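Local coordinates for LRR receptor-like serine/threonine-protein kinase RGI3 (Arabidopsis thaliana, PDB 5HZ0) that acts as a cell-surface receptor for RGF peptide hormones, which maintain the root stem cell niche, and pairs with SERK co-receptors once a peptide is bound, at residues Val112-Phe117 and Gln136-Gly141; Leu160-Leu165 and Val184-Ile189; Pro487-Leu492 and Arg511-Cys516; Ile533-Gly538 and Pro559-Asp564. The protein carries 5 engineered substitutions. All blocks are in the same frame, centred on the assembly; numbering follows the deposited sequence.

Contact 1. Residues Val112-Phe117 and Gln136-Gly141; sequences VELMLF and QVLRAG
The guanidinium of R139 lies flat over one face of the F117 ring, both side chains pointing the same way. The planes differ by 22°, and R139 CZ is 4.5 Å from the ring centroid, displaced toward the rim, with NH2 3.9 Å from F117 CE2: an off-centre cation-pi stack. F117 CG stands between its backbone N and carbonyl carbon (chi1 68°), which raises the ring alongside the arginine. R139 NE and G141 N each donate to a modified side chain of the bound peptide, and F117 also packs on the peptide. With an alanine in place of F117, the guanidinium would probably lose the ring face it rests on and be freer to turn away from the peptide. Farther along this face M115 CE meets V137 CG1 at 3.6 Å; on the buried face L114 CD2 touches L138 CD1 at 3.8 Å. Beneath them the backbones run parallel. V112 O takes both Q136 N and V137 N, L114 N bonds to V137 O at 2.9 Å, R139 N to L114 O, and L116 N to R139 O. This is the ladder of neighbouring strands in a leucine-rich repeat solenoid, carrying part of the peptide-recognition surface.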
loop_
_atom_site.group_PDB
_atom_site.type_symbol
_atom_site.label_atom_id
_atom_site.label_comp_id
_atom_site.label_asym_id
_atom_site.label_seq_id
_atom_site.Cartn_x
_atom_site.Cartn_y
_atom_site.Cartn_z
ATOM N N VAL A 112 -28.117 -28.324 -1.252
ATOM C CA VAL A 112 -26.763 -28.512 -1.763
ATOM C C VAL A 112 -26.016 -27.181 -1.784
ATOM O O VAL A 112 -24.904 -27.060 -1.265
ATOM C CB VAL A 112 -26.745 -29.186 -3.169
ATOM C CG1 VAL A 112 -25.320 -29.281 -3.693
ATOM C CG2 VAL A 112 -27.367 -30.567 -3.102
ATOM N N GLU A 113 -26.598 -26.217 -2.488
ATOM C CA GLU A 113 -26.061 -24.867 -2.556
ATOM C C GLU A 113 -26.842 -23.939 -1.618
ATOM O O GLU A 113 -28.075 -23.922 -1.639
ATOM C CB GLU A 113 -26.178 -24.358 -3.993
ATOM C CG GLU A 113 -25.822 -25.404 -5.049
ATOM C CD GLU A 113 -24.337 -25.709 -5.091
ATOM O OE1 GLU A 113 -23.542 -24.832 -4.691
ATOM O OE2 GLU A 113 -23.956 -26.821 -5.509
ATOM N N LEU A 114 -26.133 -23.181 -0.787
ATOM C CA LEU A 114 -26.768 -22.133 0.020
ATOM C C LEU A 114 -25.966 -20.836 -0.080
ATOM O O LEU A 114 -24.849 -20.757 0.434
ATOM C CB LEU A 114 -26.859 -22.569 1.488
ATOM C CG LEU A 114 -27.269 -21.494 2.498
ATOM C CD1 LEU A 114 -28.700 -21.069 2.249
ATOM C CD2 LEU A 114 -27.074 -21.964 3.940
ATOM N N MET A 115 -26.538 -19.816 -0.719
ATOM C CA MET A 115 -25.841 -18.541 -0.876
ATOM C C MET A 115 -26.556 -17.420 -0.123
ATOM O O MET A 115 -27.584 -16.925 -0.576
ATOM C CB MET A 115 -25.779 -18.167 -2.361
ATOM C CG MET A 115 -25.386 -19.314 -3.294
ATOM S SD MET A 115 -23.622 -19.647 -3.228
ATOM C CE MET A 115 -23.470 -20.997 -4.397
ATOM N N LEU A 116 -26.007 -17.033 1.025
ATOM C CA LEU A 116 -26.499 -15.879 1.798
ATOM C C LEU A 116 -25.629 -14.621 1.729
ATOM O O LEU A 116 -25.952 -13.612 2.342
ATOM C CB LEU A 116 -26.756 -16.273 3.256
ATOM C CG LEU A 116 -27.584 -17.559 3.359
ATOM C CD1 LEU A 116 -27.713 -18.028 4.812
ATOM C CD2 LEU A 116 -28.955 -17.394 2.695
ATOM N N PHE A 117 -24.534 -14.683 0.978
ATOM C CA PHE A 117 -23.496 -13.658 1.071
ATOM C C PHE A 117 -23.944 -12.263 0.621
ATOM O O PHE A 117 -24.952 -12.120 -0.064
ATOM C CB PHE A 117 -22.215 -14.095 0.341
ATOM C CG PHE A 117 -22.355 -14.178 -1.163
ATOM C CD1 PHE A 117 -22.128 -13.067 -1.961
ATOM C CD2 PHE A 117 -22.683 -15.376 -1.777
ATOM C CE1 PHE A 117 -22.244 -13.144 -3.341
ATOM C CE2 PHE A 117 -22.799 -15.456 -3.158
ATOM C CZ PHE A 117 -22.575 -14.341 -3.937
ATOM N N GLN A 136 -22.937 -28.631 0.086
ATOM C CA GLN A 136 -21.664 -28.601 -0.628
ATOM C C GLN A 136 -21.028 -27.217 -0.517
ATOM O O GLN A 136 -19.867 -27.083 -0.166
ATOM C CB GLN A 136 -21.839 -29.050 -2.079
ATOM C CG GLN A 136 -22.033 -30.561 -2.227
ATOM C CD GLN A 136 -22.285 -31.004 -3.684
ATOM O OE1 GLN A 136 -21.721 -30.445 -4.621
ATOM N NE2 GLN A 136 -23.132 -32.009 -3.863
ATOM N N VAL A 137 -21.789 -26.206 -0.918
ATOM C CA VAL A 137 -21.369 -24.821 -0.833
ATOM C C VAL A 137 -22.235 -24.037 0.157
ATOM O O VAL A 137 -23.454 -23.960 0.012
ATOM C CB VAL A 137 -21.465 -24.136 -2.220
ATOM C CG1 VAL A 137 -21.205 -22.654 -2.096
ATOM C CG2 VAL A 137 -20.489 -24.772 -3.217
ATOM N N LEU A 138 -21.597 -23.477 1.182
ATOM C CA LEU A 138 -22.237 -22.506 2.042
ATOM C C LEU A 138 -21.372 -21.268 1.997
ATOM O O LEU A 138 -20.216 -21.302 2.406
ATOM C CB LEU A 138 -22.380 -23.028 3.482
ATOM C CG LEU A 138 -22.361 -22.044 4.682
ATOM C CD1 LEU A 138 -23.442 -20.972 4.630
ATOM C CD2 LEU A 138 -22.457 -22.806 5.970
ATOM N N ARG A 139 -21.915 -20.182 1.459
ATOM C CA ARG A 139 -21.206 -18.916 1.486
ATOM C C ARG A 139 -22.113 -17.851 2.059
ATOM O O ARG A 139 -23.086 -17.438 1.412
ATOM C CB ARG A 139 -20.800 -18.531 0.075
ATOM C CG ARG A 139 -20.094 -19.641 -0.689
ATOM C CD ARG A 139 -19.828 -19.219 -2.113
ATOM N NE ARG A 139 -19.096 -17.963 -2.137
ATOM C CZ ARG A 139 -19.049 -17.144 -3.178
ATOM N NH1 ARG A 139 -18.373 -16.010 -3.089
ATOM N NH2 ARG A 139 -19.686 -17.446 -4.298
ATOM N N ALA A 140 -21.794 -17.473 3.301
ATOM C CA ALA A 140 -22.465 -16.419 4.094
ATOM C C ALA A 140 -21.687 -15.113 4.329
ATOM O O ALA A 140 -22.114 -14.281 5.123
ATOM C CB ALA A 140 -22.975 -16.980 5.402
ATOM N N GLY A 141 -20.514 -14.975 3.717
ATOM C CA GLY A 141 -19.660 -13.818 3.930
ATOM C C GLY A 141 -20.248 -12.481 3.520
ATOM O O GLY A 141 -21.301 -12.409 2.898
#

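Contact 2. Residues Leu160-Leu165 and Val184-Ile189; sequences LVMLGL and VQTIAI
V161 O is gripped by two backbone donors, Q185 N at 2.6 Å and T186 N at 3.0 Å, where the chain of 184-189 enters its strand beside 160-165. The ladder continues with L163 N to T186 O, A188 N to L163 O at 2.8 Å and L165 N to A188 O, and the strand directions differ by only 5°. The tight part is this backbone ladder together with the buried ends, at V184 and at L165 with I189; L163 and I187 point to the same buried face. V184 turns CG2 onto V161 O, and L165 CB meets I189 CG2 at 3.9 Å; L165 also packs on I125, A140 and L150 of the repeats before it.

On the face of M162 and T186, G164 and A188 are still buried, and there the strands draw together, their CA atoms 4.4 Å apart. The looser, partly exposed part is confined to M162, T186, V161 and Q185. M162 and T186 lie side by side. M162 leaves the backbone with CG anti to its N (chi1 174°) and then bends at chi2 (47°), which lays SD against T186 CB at 3.7 Å. T186 OG1 bonds instead to N210 ND2 in the following repeat. M162 also packs on a modified side chain of the bound peptide, whereas V161 and Q185 flank the strands at the N-terminal end. Parallel strands with leucines turned inward are typical of a leucine-rich repeat solenoid; here M162, on the opposite face, adds to the peptide-recognition surface.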
loop_
_atom_site.group_PDB
_atom_site.type_symbol
_atom_site.label_atom_id
_atom_site.label_comp_id
_atom_site.label_asym_id
_atom_site.label_seq_id
_atom_site.Cartn_x
_atom_site.Cartn_y
_atom_site.Cartn_z
ATOM N N LEU A 160 -19.281 -30.844 2.202
ATOM C CA LEU A 160 -18.839 -29.480 1.943
ATOM C C LEU A 160 -17.555 -29.466 1.136
ATOM O O LEU A 160 -16.616 -30.195 1.431
ATOM C CB LEU A 160 -18.593 -28.719 3.236
ATOM C CG LEU A 160 -19.684 -27.869 3.869
ATOM C CD1 LEU A 160 -19.170 -27.432 5.227
ATOM C CD2 LEU A 160 -20.014 -26.667 3.015
ATOM N N VAL A 161 -17.538 -28.605 0.129
ATOM C CA VAL A 161 -16.375 -28.326 -0.700
ATOM C C VAL A 161 -15.928 -26.892 -0.439
ATOM O O VAL A 161 -14.734 -26.605 -0.412
ATOM C CB VAL A 161 -16.569 -28.671 -2.224
ATOM C CG1 VAL A 161 -17.136 -30.075 -2.349
ATOM C CG2 VAL A 161 -17.457 -27.663 -2.940
ATOM N N MET A 162 -16.907 -25.992 -0.428
ATOM C CA MET A 162 -16.692 -24.561 -0.329
ATOM C C MET A 162 -17.380 -23.981 0.923
ATOM O O MET A 162 -18.580 -24.152 1.127
ATOM C CB MET A 162 -17.215 -23.904 -1.619
ATOM C CG MET A 162 -17.211 -22.390 -1.640
ATOM S SD MET A 162 -15.665 -21.673 -1.062
ATOM C CE MET A 162 -16.268 -20.100 -0.458
ATOM N N LEU A 163 -16.606 -23.328 1.780
ATOM C CA LEU A 163 -17.159 -22.668 2.962
ATOM C C LEU A 163 -16.606 -21.262 3.106
ATOM O O LEU A 163 -15.421 -21.083 3.349
ATOM C CB LEU A 163 -16.845 -23.458 4.232
ATOM C CG LEU A 163 -17.300 -22.770 5.535
ATOM C CD1 LEU A 163 -18.822 -22.794 5.660
ATOM C CD2 LEU A 163 -16.645 -23.362 6.791
ATOM N N GLY A 164 -17.449 -20.248 3.004
ATOM C CA GLY A 164 -16.892 -18.962 3.272
ATOM C C GLY A 164 -17.838 -18.056 3.998
ATOM O O GLY A 164 -19.027 -17.896 3.723
ATOM N N LEU A 165 -17.195 -17.530 5.027
ATOM C CA LEU A 165 -17.684 -16.631 6.047
ATOM C C LEU A 165 -16.966 -15.286 6.079
ATOM O O LEU A 165 -16.867 -14.707 7.138
ATOM C CB LEU A 165 -17.732 -17.349 7.398
ATOM C CG LEU A 165 -18.680 -18.555 7.280
ATOM C CD1 LEU A 165 -18.416 -19.599 8.343
ATOM C CD2 LEU A 165 -20.133 -18.084 7.323
ATOM N N VAL A 184 -13.740 -30.776 1.897
ATOM C CA VAL A 184 -13.665 -29.318 1.745
ATOM C C VAL A 184 -12.408 -28.869 0.983
ATOM O O VAL A 184 -11.300 -29.326 1.235
ATOM C CB VAL A 184 -13.865 -28.520 3.081
ATOM C CG1 VAL A 184 -12.539 -28.310 3.827
ATOM C CG2 VAL A 184 -14.515 -27.178 2.804
ATOM N N GLN A 185 -12.611 -27.971 0.034
ATOM C CA GLN A 185 -11.557 -27.498 -0.855
ATOM C C GLN A 185 -11.094 -26.097 -0.487
ATOM O O GLN A 185 -9.897 -25.819 -0.430
ATOM C CB GLN A 185 -11.961 -27.613 -2.333
ATOM C CG GLN A 185 -11.937 -29.055 -2.854
ATOM C CD GLN A 185 -12.322 -29.171 -4.326
ATOM O OE1 GLN A 185 -12.130 -28.240 -5.109
ATOM N NE2 GLN A 185 -12.883 -30.314 -4.699
ATOM N N THR A 186 -12.054 -25.188 -0.384
ATOM C CA THR A 186 -11.774 -23.825 0.027
ATOM C C THR A 186 -12.460 -23.456 1.345
ATOM O O THR A 186 -13.686 -23.534 1.470
ATOM C CB THR A 186 -12.191 -22.837 -1.068
ATOM O OG1 THR A 186 -11.414 -23.091 -2.250
ATOM C CG2 THR A 186 -11.957 -21.405 -0.609
ATOM N N ILE A 187 -11.659 -23.061 2.331
ATOM C CA ILE A 187 -12.181 -22.427 3.529
ATOM C C ILE A 187 -11.808 -20.933 3.509
ATOM O O ILE A 187 -10.634 -20.575 3.661
ATOM C CB ILE A 187 -11.619 -23.094 4.811
ATOM C CG1 ILE A 187 -12.099 -24.538 4.918
ATOM C CG2 ILE A 187 -12.034 -22.307 6.076
ATOM C CD1 ILE A 187 -11.573 -25.269 6.133
ATOM N N ALA A 188 -12.790 -20.060 3.292
ATOM C CA ALA A 188 -12.489 -18.629 3.294
ATOM C C ALA A 188 -13.179 -17.897 4.441
ATOM O O ALA A 188 -14.364 -17.528 4.364
ATOM C CB ALA A 188 -12.889 -18.003 1.958
ATOM N N ILE A 189 -12.416 -17.634 5.496
ATOM C CA ILE A 189 -12.942 -16.794 6.552
ATOM C C ILE A 189 -11.890 -15.756 6.870
ATOM O O ILE A 189 -11.115 -15.917 7.815
ATOM C CB ILE A 189 -13.204 -17.672 7.797
ATOM C CG1 ILE A 189 -13.759 -19.045 7.360
ATOM C CG2 ILE A 189 -14.141 -16.978 8.780
ATOM C CD1 ILE A 189 -14.152 -19.984 8.500
#

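Contact 3. Residues Pro487-Leu492 and Arg511-Cys516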
loop_
_atom_site.group_PDB
_atom_site.type_symbol
_atom_site.label_atom_id
_atom_site.label_comp_id
_atom_site.label_asym_id
_atom_site.label_seq_id
_atom_site.Cartn_x
_atom_site.Cartn_y
_atom_site.Cartn_z
ATOM N N PRO A 487 19.055 32.879 -13.796
ATOM C CA PRO A 487 17.750 33.449 -14.127
ATOM C C PRO A 487 16.822 32.366 -14.665
ATOM O O PRO A 487 15.613 32.385 -14.423
ATOM C CB PRO A 487 18.081 34.500 -15.202
ATOM C CG PRO A 487 19.461 34.198 -15.657
ATOM C CD PRO A 487 20.154 33.552 -14.505
ATOM N N GLY A 488 17.416 31.387 -15.341
ATOM C CA GLY A 488 16.668 30.310 -15.959
ATOM C C GLY A 488 15.928 29.420 -14.982
ATOM O O GLY A 488 15.199 28.516 -15.387
ATOM N N ILE A 489 16.122 29.661 -13.692
ATOM C CA ILE A 489 15.331 28.991 -12.677
ATOM C C ILE A 489 13.856 29.326 -12.920
ATOM O O ILE A 489 12.966 28.548 -12.585
ATOM C CB ILE A 489 15.782 29.408 -11.246
ATOM C CG1 ILE A 489 15.282 28.405 -10.196
ATOM C CG2 ILE A 489 15.354 30.845 -10.928
ATOM C CD1 ILE A 489 13.905 28.708 -9.652
ATOM N N GLY A 490 13.604 30.480 -13.534
ATOM C CA GLY A 490 12.251 30.876 -13.874
ATOM C C GLY A 490 11.623 30.023 -14.965
ATOM O O GLY A 490 10.462 30.213 -15.306
ATOM N N LEU A 491 12.383 29.090 -15.522
ATOM C CA LEU A 491 11.850 28.199 -16.552
ATOM C C LEU A 491 11.099 27.009 -15.984
ATOM O O LEU A 491 10.264 26.427 -16.672
ATOM C CB LEU A 491 12.947 27.730 -17.514
ATOM C CG LEU A 491 13.584 28.900 -18.265
ATOM C CD1 LEU A 491 14.672 28.447 -19.245
ATOM C CD2 LEU A 491 12.489 29.707 -18.960
ATOM N N LEU A 492 11.355 26.654 -14.729
ATOM C CA LEU A 492 10.627 25.522 -14.179
ATOM C C LEU A 492 9.369 26.066 -13.521
ATOM O O LEU A 492 9.409 26.580 -12.414
ATOM C CB LEU A 492 11.483 24.778 -13.158
ATOM C CG LEU A 492 12.990 24.721 -13.430
ATOM C CD1 LEU A 492 13.744 24.319 -12.170
ATOM C CD2 LEU A 492 13.324 23.766 -14.557
ATOM N N ARG A 511 15.070 38.200 -10.443
ATOM C CA ARG A 511 13.648 38.529 -10.466
ATOM C C ARG A 511 12.832 37.488 -11.230
ATOM O O ARG A 511 11.616 37.391 -11.062
ATOM C CB ARG A 511 13.446 39.917 -11.076
ATOM C CG ARG A 511 14.436 40.937 -10.554
ATOM C CD ARG A 511 14.084 42.355 -10.955
ATOM N NE ARG A 511 14.956 43.301 -10.262
ATOM C CZ ARG A 511 14.780 43.701 -9.004
ATOM N NH1 ARG A 511 13.757 43.247 -8.290
ATOM N NH2 ARG A 511 15.633 44.559 -8.458
ATOM N N GLU A 512 13.518 36.705 -12.059
ATOM C CA GLU A 512 12.906 35.643 -12.849
ATOM C C GLU A 512 12.217 34.595 -11.983
ATOM O O GLU A 512 11.320 33.889 -12.456
ATOM C CB GLU A 512 13.980 34.968 -13.680
ATOM C CG GLU A 512 15.220 35.812 -13.802
ATOM C CD GLU A 512 15.164 36.741 -14.983
ATOM O OE1 GLU A 512 16.128 37.507 -15.193
ATOM O OE2 GLU A 512 14.155 36.693 -15.710
ATOM N N ILE A 513 12.639 34.508 -10.717
ATOM C CA ILE A 513 11.993 33.652 -9.719
ATOM C C ILE A 513 10.483 33.911 -9.678
ATOM O O ILE A 513 9.702 33.026 -9.338
ATOM C CB ILE A 513 12.612 33.841 -8.287
ATOM C CG1 ILE A 513 12.081 32.799 -7.294
ATOM C CG2 ILE A 513 12.346 35.241 -7.751
ATOM C CD1 ILE A 513 12.837 31.475 -7.296
ATOM N N SER A 514 10.078 35.120 -10.055
ATOM C CA SER A 514 8.665 35.494 -10.087
ATOM C C SER A 514 7.807 34.612 -11.002
ATOM O O SER A 514 6.592 34.521 -10.805
ATOM C CB SER A 514 8.525 36.955 -10.516
ATOM O OG SER A 514 9.192 37.168 -11.747
ATOM N N THR A 515 8.428 33.980 -12.002
ATOM C CA THR A 515 7.682 33.113 -12.927
ATOM C C THR A 515 7.579 31.649 -12.519
ATOM O O THR A 515 7.126 30.826 -13.317
ATOM C CB THR A 515 8.141 33.199 -14.405
ATOM O OG1 THR A 515 9.536 32.891 -14.508
ATOM C CG2 THR A 515 7.864 34.578 -14.958
ATOM N N CYS A 516 8.008 31.305 -11.307
ATOM C CA CYS A 516 7.718 29.963 -10.852
ATOM C C CYS A 516 6.390 30.070 -10.140
ATOM O O CYS A 516 6.328 30.376 -8.957
ATOM C CB CYS A 516 8.793 29.488 -9.870
ATOM S SG CYS A 516 10.488 29.447 -10.519
#
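G490 and E512 bring their CA atoms to 4.9 Å where two short 3-10 turns, 487-491 and 511-515, lie next to each other in consecutive coils, each held internally by backbone N-H groups reaching three residues back. G490 is the point of closest backbone approach: a CB there would point at E512 O and the T515 hydroxyl, and glycine has none. On the exposed side T515 OG1 stands 2.9 Å from G490 O across the contact and equally near E512 O of its own turn, so its one proton has two possible acceptors.

On the inner side I489 sets CG1 anti to its backbone N (chi1 -162°), which carries CD1 alongside I513 CD1 at 3.8 Å, the two chains pointing the same way into the solenoid. I489 CD1 also meets C516 SG at 3.6 Å, and the same sulfur lies close to I489 O. On the outer side E512 CG lies 3.4 Å from P487 CB, and the bend at chi2 keeps CD and OE1 near the same proline. Beyond the pair, R511 forms a salt bridge with E536 of the next coil.

I489, I513 and C516 thus make the buried side apolar, while the solvent side carries P487, E512 and the T515 hydroxyl; polar bonding between the turns is limited, and the contact rests mainly on packing.

Contact 4. Residues Ile533-Gly538 and Pro559-Asp564; sequences IPDELG and PSRFSD
D535 reaches over to R561 in adjoining coils of the leucine-rich repeat solenoid, at the 3-10 turns that follow the Ile-Pro of the plant-type repeat consensus. The carboxylate approaches the edge of the guanidinium within its plane: OD2 is 3.4 Å from R561 NH2 and 3.5 Å from NE, two weak bonds of one salt bridge. The two flat groups are nearly perpendicular, 83° apart, so a single oxygen serves both N-H groups. The other oxygen, OD1, rests on P559 CB at 3.3 Å and near R561 CB. An alanine here would be likely to leave the R561 guanidinium without its acidic mate and P559 without that neighbour.

Inward from the charges the contact is apolar. I533 CG2 meets F562 CZ at 3.9 Å, the side chains crossing at about a right angle, and L537 CB comes to the ring's edge at CE1, also at 3.9 Å. I533 CB meanwhile faces P559 CD. G538, lacking a side chain, brings its CA to 4.5 Å from F562 CA, and R561 CG lies 3.6 Å from G538 C.

The next shell fixes these groups. R561 sends CG anti to its backbone N (chi1 -165°) and then folds at chi2 and chi3, turning the guanidinium back toward D535. Q539 touches R561 as well. The turn 560-564 is held by D564 N to R561 O and by S563, whose OG donates to S560 O at 2.8 Å.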
loop_
_atom_site.group_PDB
_atom_site.type_symbol
_atom_site.label_atom_id
_atom_site.label_comp_id
_atom_site.label_asym_id
_atom_site.label_seq_id
_atom_site.Cartn_x
_atom_site.Cartn_y
_atom_site.Cartn_z
ATOM N N ILE A 533 16.348 41.727 -1.114
ATOM C CA ILE A 533 15.276 40.808 -1.412
ATOM C C ILE A 533 14.405 41.519 -2.434
ATOM O O ILE A 533 13.847 42.573 -2.141
ATOM C CB ILE A 533 14.417 40.521 -0.166
ATOM C CG1 ILE A 533 15.276 40.164 1.056
ATOM C CG2 ILE A 533 13.400 39.440 -0.466
ATOM C CD1 ILE A 533 14.445 39.925 2.339
ATOM N N PRO A 534 14.303 40.954 -3.648
ATOM C CA PRO A 534 13.541 41.594 -4.730
ATOM C C PRO A 534 12.048 41.652 -4.433
ATOM O O PRO A 534 11.555 40.901 -3.593
ATOM C CB PRO A 534 13.806 40.686 -5.935
ATOM C CG PRO A 534 14.216 39.365 -5.346
ATOM C CD PRO A 534 14.971 39.720 -4.090
ATOM N N ASP A 535 11.344 42.553 -5.113
ATOM C CA ASP A 535 9.905 42.706 -4.945
ATOM C C ASP A 535 9.204 41.487 -5.524
ATOM O O ASP A 535 8.106 41.121 -5.104
ATOM C CB ASP A 535 9.433 43.967 -5.667
ATOM C CG ASP A 535 8.531 44.840 -4.808
ATOM O OD1 ASP A 535 8.619 44.766 -3.560
ATOM O OD2 ASP A 535 7.735 45.615 -5.387
ATOM N N GLU A 536 9.862 40.860 -6.492
ATOM C CA GLU A 536 9.319 39.707 -7.189
ATOM C C GLU A 536 8.952 38.538 -6.275
ATOM O O GLU A 536 7.970 37.851 -6.526
ATOM C CB GLU A 536 10.280 39.240 -8.286
ATOM C CG GLU A 536 10.265 40.124 -9.529
ATOM C CD GLU A 536 11.026 41.420 -9.336
ATOM O OE1 GLU A 536 11.797 41.517 -8.360
ATOM O OE2 GLU A 536 10.861 42.339 -10.165
ATOM N N LEU A 537 9.727 38.308 -5.219
ATOM C CA LEU A 537 9.419 37.208 -4.302
ATOM C C LEU A 537 8.014 37.316 -3.696
ATOM O O LEU A 537 7.407 36.307 -3.352
ATOM C CB LEU A 537 10.471 37.090 -3.194
ATOM C CG LEU A 537 11.863 36.637 -3.634
ATOM C CD1 LEU A 537 12.858 36.737 -2.497
ATOM C CD2 LEU A 537 11.820 35.207 -4.179
ATOM N N GLY A 538 7.495 38.536 -3.588
ATOM C CA GLY A 538 6.167 38.753 -3.036
ATOM C C GLY A 538 5.044 38.507 -4.033
ATOM O O GLY A 538 3.864 38.490 -3.679
ATOM N N PRO A 559 10.532 43.903 1.419
ATOM C CA PRO A 559 9.761 44.512 0.327
ATOM C C PRO A 559 8.261 44.603 0.624
ATOM O O PRO A 559 7.680 43.662 1.173
ATOM C CB PRO A 559 10.025 43.574 -0.856
ATOM C CG PRO A 559 10.579 42.319 -0.249
ATOM C CD PRO A 559 11.315 42.740 0.966
ATOM N N SER A 560 7.652 45.733 0.261
ATOM C CA SER A 560 6.236 45.976 0.512
ATOM C C SER A 560 5.359 44.910 -0.132
ATOM O O SER A 560 4.311 44.531 0.407
ATOM C CB SER A 560 5.830 47.381 0.040
ATOM O OG SER A 560 5.907 47.514 -1.373
ATOM N N ARG A 561 5.812 44.392 -1.265
ATOM C CA ARG A 561 5.078 43.326 -1.944
ATOM C C ARG A 561 4.868 42.104 -1.048
ATOM O O ARG A 561 3.970 41.306 -1.296
ATOM C CB ARG A 561 5.783 42.918 -3.237
ATOM C CG ARG A 561 4.919 42.086 -4.175
ATOM C CD ARG A 561 3.957 42.963 -4.958
ATOM N NE ARG A 561 4.682 43.979 -5.716
ATOM C CZ ARG A 561 4.322 44.421 -6.918
ATOM N NH1 ARG A 561 3.241 43.939 -7.513
ATOM N NH2 ARG A 561 5.049 45.347 -7.528
ATOM N N PHE A 562 5.682 41.970 0.001
ATOM C CA PHE A 562 5.561 40.853 0.938
ATOM C C PHE A 562 4.205 40.801 1.629
ATOM O O PHE A 562 3.831 39.770 2.192
ATOM C CB PHE A 562 6.677 40.884 1.985
ATOM C CG PHE A 562 7.834 39.967 1.678
ATOM C CD1 PHE A 562 8.270 39.780 0.369
ATOM C CD2 PHE A 562 8.505 39.310 2.702
ATOM C CE1 PHE A 562 9.347 38.948 0.088
ATOM C CE2 PHE A 562 9.576 38.479 2.436
ATOM C CZ PHE A 562 10.002 38.295 1.127
ATOM N N SER A 563 3.465 41.908 1.593
ATOM C CA SER A 563 2.124 41.907 2.173
ATOM C C SER A 563 1.181 41.014 1.366
ATOM O O SER A 563 0.127 40.606 1.848
ATOM C CB SER A 563 1.569 43.329 2.270
ATOM O OG SER A 563 1.588 43.968 1.008
ATOM N N ASP A 564 1.586 40.705 0.139
ATOM C CA ASP A 564 0.792 39.900 -0.770
ATOM C C ASP A 564 0.943 38.397 -0.561
ATOM O O ASP A 564 0.219 37.615 -1.188
ATOM C CB ASP A 564 1.127 40.242 -2.223
ATOM C CG ASP A 564 0.393 41.467 -2.714
ATOM O OD1 ASP A 564 -0.720 41.733 -2.209
ATOM O OD2 ASP A 564 0.927 42.154 -3.613
#

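The four contacts sample two distant regions of one curved solenoid, in series along the chain. Contacts 1 and 2 share its peptide-binding sheet, centres 9 Å apart: strands 137-139 and 162-164 are neighbours, and Q136 O to V161 N and A140 N to G164 O, each 2.8 Å, probably bond across. Both reach the bound peptide through R139, G141, F117 and M162. Contacts 3 and 4, centres 15 Å apart, join turns of successive coils through the R511 NH1 to E536 OE1 salt bridge at 2.6 Å and through I513 CG2 on L537 CD2. Contacts 1 and 3 lie about 65 Å apart between centres, on opposite sides of the chain's centre.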